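PDB 5VA8: short-chain dehydrogenase/reductase SDR from Paraburkholderia phymatum, which binds NADP in a Rossmann-fold domain and is probably an NADP(H)-dependent oxidoreductase of the short-chain dehydrogenase/reductase family, whose physiological substrate is unknown. Local coordinates for residues Leu11-Lys16 and Cys244-Gly249. Residues are numbered along the deposited sequence; the frame is centred on the assembly and turned at random.
Sequences LGIAGK and CSVHAG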
loop_
_atom_site.group_PDB
_atom_site.type_symbol
_atom_site.label_atom_id
_atom_site.label_comp_id
_atom_site.label_asym_id
_atom_site.label_seq_id
_atom_site.Cartn_x
_atom_site.Cartn_y
_atom_site.Cartn_z
ATOM N N LEU A 11 22.019 22.167 2.473
ATOM C CA LEU A 11 21.443 21.232 1.513
ATOM C C LEU A 11 22.327 20.998 0.294
ATOM O O LEU A 11 21.984 20.151 -0.540
ATOM C CB LEU A 11 20.063 21.716 1.059
ATOM C CG LEU A 11 19.026 21.820 2.183
ATOM C CD1 LEU A 11 17.634 22.029 1.583
ATOM C CD2 LEU A 11 19.073 20.604 3.096
ATOM N N GLY A 12 23.434 21.729 0.164
ATOM C CA GLY A 12 24.411 21.461 -0.874
ATOM C C GLY A 12 23.990 21.780 -2.292
ATOM O O GLY A 12 24.605 21.263 -3.228
ATOM N N ILE A 13 22.978 22.629 -2.491
ATOM C CA ILE A 13 22.446 22.857 -3.830
ATOM C C ILE A 13 22.534 24.327 -4.243
ATOM O O ILE A 13 21.899 24.736 -5.212
ATOM C CB ILE A 13 21.005 22.320 -3.955
ATOM C CG1 ILE A 13 20.089 22.871 -2.849
ATOM C CG2 ILE A 13 21.024 20.792 -3.935
ATOM C CD1 ILE A 13 18.605 22.443 -3.005
ATOM N N ALA A 14 23.325 25.123 -3.530
ATOM C CA ALA A 14 23.537 26.508 -3.921
ATOM C C ALA A 14 24.161 26.573 -5.309
ATOM O O ALA A 14 25.123 25.858 -5.609
ATOM C CB ALA A 14 24.433 27.218 -2.905
ATOM N N GLY A 15 23.606 27.435 -6.159
ATOM C CA GLY A 15 24.120 27.615 -7.495
ATOM C C GLY A 15 23.545 26.668 -8.524
ATOM O O GLY A 15 23.770 26.873 -9.728
ATOM N N LYS A 16 22.805 25.650 -8.095
ATOM C CA LYS A 16 22.121 24.783 -9.031
ATOM C C LYS A 16 20.923 25.516 -9.619
ATOM O O LYS A 16 20.527 26.591 -9.159
ATOM C CB LYS A 16 21.689 23.481 -8.355
ATOM C CG LYS A 16 22.872 22.595 -7.965
ATOM C CD LYS A 16 22.417 21.194 -7.621
ATOM C CE LYS A 16 23.552 20.364 -7.021
ATOM N NZ LYS A 16 24.701 20.174 -7.956
ATOM N N CYS A 244 15.192 17.759 -2.744
ATOM C CA CYS A 244 16.081 18.232 -3.790
ATOM C C CYS A 244 17.530 18.326 -3.342
ATOM O O CYS A 244 18.386 18.663 -4.164
ATOM C CB CYS A 244 15.611 19.599 -4.297
ATOM S SG CYS A 244 14.040 19.541 -5.200
ATOM N N SER A 245 17.822 18.017 -2.082
ATOM C CA SER A 245 19.135 18.255 -1.503
ATOM C C SER A 245 20.090 17.095 -1.774
ATOM O O SER A 245 19.708 16.007 -2.219
ATOM C CB SER A 245 19.024 18.462 0.006
ATOM O OG SER A 245 18.829 17.210 0.656
ATOM N N VAL A 246 21.359 17.335 -1.439
ATOM C CA VAL A 246 22.364 16.278 -1.509
ATOM C C VAL A 246 22.210 15.263 -0.394
ATOM O O VAL A 246 22.957 14.277 -0.368
ATOM C CB VAL A 246 23.785 16.872 -1.481
ATOM C CG1 VAL A 246 23.955 17.863 -2.635
ATOM C CG2 VAL A 246 24.083 17.527 -0.117
ATOM N N HIS A 247 21.268 15.466 0.527
ATOM C CA HIS A 247 21.032 14.521 1.612
ATOM C C HIS A 247 19.866 13.583 1.335
ATOM O O HIS A 247 19.541 12.753 2.192
ATOM C CB HIS A 247 20.791 15.274 2.922
ATOM C CG HIS A 247 21.868 16.260 3.236
ATOM N ND1 HIS A 247 23.178 15.887 3.449
ATOM C CD2 HIS A 247 21.839 17.610 3.334
ATOM C CE1 HIS A 247 23.907 16.964 3.684
ATOM N NE2 HIS A 247 23.119 18.023 3.616
ATOM N N ALA A 248 19.236 13.690 0.161
ATOM C CA ALA A 248 18.111 12.844 -0.205
ATOM C C ALA A 248 18.427 11.978 -1.419
ATOM O O ALA A 248 17.510 11.498 -2.093
ATOM C CB ALA A 248 16.869 13.697 -0.462
ATOM N N GLY A 249 19.710 11.745 -1.700
ATOM C CA GLY A 249 20.059 10.990 -2.894
ATOM C C GLY A 249 19.734 9.506 -2.837
ATOM O O GLY A 249 19.852 8.832 -3.865
#
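Leu11 and Val246 share the one backbone hydrogen bond that ties the loop leading into strand 17-20, the first of the Rossmann fold, to the loop between helix 233-243 and strand 255-258. Val246 N lies 3.0 Å from Leu11 O, and the N-H...O angle of 175° makes the bond almost straight, though the donor is tilted 23° from the carbonyl plane.

Side-chain hydrogen bonds order residues 245-247. Ser245 OG accepts from His247 N at 3.0 Å, which defines an ST turn inside the type I turn Ser245-Ala248; the hydroxyl also bonds to Phe242 O. His247 NE2 bonds to Asp10 O, which helps hold the imidazole beside Leu11.

Van der Waals packing completes the contact. The Leu11 and His247 side chains cross at about a right angle, their CD2 atoms 4.1 Å apart, and Val246 CG2 lies over the centre of one face of the His247 ring, 3.8 Å above the plane. Leu11 CB meets Ser245 CB at 3.6 Å. Ile13 also packs on Leu35 of helix 26-37; with chi1 at 53°, its CG2 stands anti to the carbonyl carbon, beside the backbone N, and this methyl lies 3.4 Å from Cys244 O, a buried carbonyl oxygen without a hydrogen-bonding partner.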